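Side-chain contacts in probable amidase (Thermus thermophilus, PDB 2DC0), which is a probable amidase, a member of the amidase family built round a large mixed beta sheet flanked by helices: residues 96-99 with 100-103; 247-250 with 251-255. One frame throughout, in Å; residues are numbered along the deposited sequence.

Interaction 1. Residues 96-99 with 100-103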
# COMPACT_ATOMS: atom_id res chain seq x y z
N GLU A 96 3.37 -18.60 24.76
CA GLU A 96 3.64 -18.12 26.11
C GLU A 96 4.14 -16.68 26.14
O GLU A 96 3.92 -15.95 27.11
CB GLU A 96 4.68 -19.03 26.79
CG GLU A 96 5.05 -18.60 28.20
CD GLU A 96 6.14 -19.47 28.81
OE1 GLU A 96 7.14 -19.75 28.11
OE2 GLU A 96 6.01 -19.85 29.99
N GLU A 97 4.80 -16.26 25.07
CA GLU A 97 5.34 -14.91 24.99
C GLU A 97 5.31 -14.37 23.57
O GLU A 97 5.66 -15.08 22.62
CB GLU A 97 6.78 -14.90 25.50
CG GLU A 97 7.48 -13.57 25.37
CD GLU A 97 8.90 -13.63 25.87
OE1 GLU A 97 9.67 -14.50 25.40
OE2 GLU A 97 9.25 -12.81 26.75
N ALA A 98 4.89 -13.12 23.42
CA ALA A 98 4.82 -12.48 22.12
C ALA A 98 6.23 -12.10 21.68
O ALA A 98 7.10 -11.84 22.52
CB ALA A 98 3.94 -11.24 22.18
N ARG A 99 6.46 -12.07 20.38
CA ARG A 99 7.78 -11.73 19.86
C ARG A 99 8.23 -10.35 20.31
O ARG A 99 9.39 -10.16 20.68
CB ARG A 99 7.78 -11.77 18.33
CG ARG A 99 9.16 -11.56 17.73
CD ARG A 99 10.04 -12.78 17.98
NE ARG A 99 11.40 -12.60 17.47
CZ ARG A 99 12.35 -11.91 18.09
NH1 ARG A 99 12.11 -11.33 19.25
NH2 ARG A 99 13.56 -11.81 17.54
N ALA A 100 7.33 -9.37 20.27
CA ALA A 100 7.68 -8.01 20.68
C ALA A 100 8.07 -7.95 22.15
O ALA A 100 8.93 -7.15 22.53
CB ALA A 100 6.51 -7.07 20.40
N VAL A 101 7.44 -8.77 22.97
CA VAL A 101 7.73 -8.83 24.40
C VAL A 101 9.12 -9.42 24.61
O VAL A 101 9.90 -8.96 25.45
CB VAL A 101 6.66 -9.68 25.14
CG1 VAL A 101 7.09 -9.97 26.58
CG2 VAL A 101 5.33 -8.93 25.15
N ARG A 102 9.45 -10.45 23.82
CA ARG A 102 10.75 -11.08 23.90
C ARG A 102 11.83 -10.05 23.59
O ARG A 102 12.92 -10.09 24.16
CB ARG A 102 10.84 -12.25 22.91
CG ARG A 102 12.19 -12.93 22.86
CD ARG A 102 12.17 -14.19 22.00
NE ARG A 102 11.29 -15.21 22.57
CZ ARG A 102 10.00 -15.35 22.28
NH1 ARG A 102 9.41 -14.53 21.42
NH2 ARG A 102 9.28 -16.31 22.87
N ARG A 103 11.53 -9.13 22.67
CA ARG A 103 12.48 -8.08 22.31
C ARG A 103 12.77 -7.23 23.55
O ARG A 103 13.92 -6.91 23.83
CB ARG A 103 11.90 -7.19 21.21
CG ARG A 103 11.97 -7.78 19.80
CD ARG A 103 13.40 -7.78 19.28
NE ARG A 103 13.51 -8.34 17.93
CZ ARG A 103 14.66 -8.46 17.28
NH1 ARG A 103 15.79 -8.06 17.84
NH2 ARG A 103 14.68 -8.98 16.06
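Glu97 and Arg102 meet at the first turn of helix 99-106, where the glutamate, just ahead of the N-cap residue Ala98, reaches over the turn. Its side chain leaves the backbone toward the helix, with CG anti to the backbone N (chi1 175°) and an extended chain beyond. Glu97 CB comes 3.9 Å from NH2 of Arg102. Glu97 CG packs on the branch of Val101, 3.8 Å from CG1, and Glu97 CD lies 3.7 Å from CA of Arg102. At the tip the oxygens part company. Glu97 OE2 lies 3.6 Å from CG1 of Val101 and forms a salt bridge with Arg105, one turn further on. Glu97 OE1 stands over one face of the Arg102 guanidinium, 3.1 Å from NH2, with carboxylate and guanidinium planes 79° apart; no N-H points at it, so this salt bridge rests on charge alone. In the backbone, Ala98 O accepts the amide N of Arg102 at 3.0 Å and, more weakly, that of Val101. Elsewhere on the turn the guanidinium groups of Arg99 and Arg103 lie nearly parallel, NH2 to NH2 3.4 Å, like charges held close with no hydrogen bond between them. A buried carboxylate paired with Arg102 through one oxygen and Arg105 through the other, close to a helix N-terminus, would probably be favoured as the anion, and glutamate's length lets it reach both from outside the helix.

Interaction 2. Residues 247-250 with 251-255; sequences GRLG and VEVRK
One face of the Arg254 guanidinium is covered by CD1 of Leu249, which sits over the centre of the group, 3.8 Å from CZ, while Gly247 N approaches the edge near its plane, 4.3 Å from NH1. The setting is the N-terminal turn of helix 251-263, with Gly250 as its N-cap. Leu249 and Arg254 cross at about a right angle, and it is the CD1 methyl that meets the flat cation. Bends at chi2 (107°) and chi3 (-115°) fold the arginine back over the preceding loop. There its NH1 makes a salt bridge with Glu371, whose OE2 also accepts the backbone N of Leu249; one carboxylate thus joins the loop to the arginine. Leucine suits the spot because its two methyls serve different neighbours: CD1 covers the guanidinium, whereas Leu249 CD2 turns to the buried Val253, 4.3 Å from its CG1. Both Leu249 and Val253 also touch Pro354 on strand 350-354, placing the start of the helix against the end of that strand of the large sheet. Gly247 has a positive phi (73°), a conformation glycine adopts easily, where the chain turns between helix 242-245 and this helix. On the exposed side, Glu252 and Lys255 form a long salt bridge within the turn, OE1 to NZ 3.6 Å. Arg254 N donates to Gly250 O at 2.9 Å, an i to i+4 bond from the N-cap residue.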
# COMPACT_ATOMS: atom_id res chain seq x y z
N GLY A 247 -14.74 20.48 8.92
CA GLY A 247 -15.88 20.04 9.70
C GLY A 247 -15.67 18.86 10.63
O GLY A 247 -16.61 18.41 11.28
N ARG A 248 -14.45 18.36 10.73
CA ARG A 248 -14.20 17.20 11.59
C ARG A 248 -13.51 17.51 12.91
O ARG A 248 -13.16 16.60 13.66
CB ARG A 248 -13.43 16.13 10.82
CG ARG A 248 -14.22 15.56 9.64
CD ARG A 248 -13.74 14.17 9.25
NE ARG A 248 -14.46 13.62 8.10
CZ ARG A 248 -15.65 13.03 8.15
NH1 ARG A 248 -16.31 12.91 9.30
NH2 ARG A 248 -16.20 12.56 7.03
N LEU A 249 -13.31 18.79 13.20
CA LEU A 249 -12.67 19.19 14.45
C LEU A 249 -13.67 19.96 15.31
O LEU A 249 -14.62 20.54 14.80
CB LEU A 249 -11.47 20.09 14.16
CG LEU A 249 -10.31 19.47 13.38
CD1 LEU A 249 -9.22 20.51 13.17
CD2 LEU A 249 -9.77 18.28 14.15
N GLY A 250 -13.45 19.94 16.63
CA GLY A 250 -14.31 20.70 17.51
C GLY A 250 -13.77 22.12 17.45
O GLY A 250 -12.59 22.31 17.19
N VAL A 251 -14.63 23.11 17.68
CA VAL A 251 -14.22 24.52 17.63
C VAL A 251 -12.93 24.86 18.39
O VAL A 251 -12.09 25.60 17.88
CB VAL A 251 -15.35 25.44 18.15
CG1 VAL A 251 -14.87 26.89 18.21
CG2 VAL A 251 -16.56 25.35 17.22
N GLU A 252 -12.78 24.34 19.61
CA GLU A 252 -11.60 24.64 20.42
C GLU A 252 -10.31 24.01 19.92
O GLU A 252 -9.24 24.62 20.01
CB GLU A 252 -11.83 24.24 21.89
CG GLU A 252 -12.92 25.02 22.62
CD GLU A 252 -12.79 26.53 22.46
OE1 GLU A 252 -11.70 27.09 22.71
OE2 GLU A 252 -13.79 27.18 22.08
N VAL A 253 -10.38 22.78 19.42
CA VAL A 253 -9.20 22.12 18.90
C VAL A 253 -8.83 22.80 17.59
O VAL A 253 -7.65 22.95 17.25
CB VAL A 253 -9.45 20.61 18.69
CG1 VAL A 253 -8.33 19.98 17.87
CG2 VAL A 253 -9.53 19.92 20.06
N ARG A 254 -9.84 23.24 16.85
CA ARG A 254 -9.61 23.95 15.60
C ARG A 254 -8.78 25.19 15.90
O ARG A 254 -7.84 25.51 15.17
CB ARG A 254 -10.94 24.39 14.99
CG ARG A 254 -10.79 25.19 13.72
CD ARG A 254 -11.21 24.34 12.54
NE ARG A 254 -10.11 24.06 11.64
CZ ARG A 254 -10.18 23.18 10.65
NH1 ARG A 254 -11.30 22.50 10.45
NH2 ARG A 254 -9.14 23.00 9.86
N LYS A 255 -9.14 25.89 16.97
CA LYS A 255 -8.42 27.10 17.36
C LYS A 255 -6.99 26.80 17.78
O LYS A 255 -6.06 27.52 17.41
CB LYS A 255 -9.18 27.82 18.48
CG LYS A 255 -10.53 28.38 18.01
CD LYS A 255 -11.46 28.74 19.16
CE LYS A 255 -10.91 29.87 20.02
NZ LYS A 255 -11.91 30.24 21.07

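In the fold
Both contacts lie at the N-terminal start of a helix, on opposite sides of the chain's centre, their own centres about 40 Å apart, and both are partly buried; none of the touching residues is exposed in 96-103 but two are in 247-255, which lies nearer the surface. Interaction 1 opens helix 99-106 and borders the loop of Phe76 and Pro77; interaction 2 opens helix 251-263, close to strand 350-354 and the small antiparallel sheet. They share no element. Each sets an arginine face against a residue preceding the helix: the face meets a carboxylate oxygen in 96-103 and a leucine methyl in 247-255, where the glutamate paired with the arginine, Glu371, comes from far along the chain.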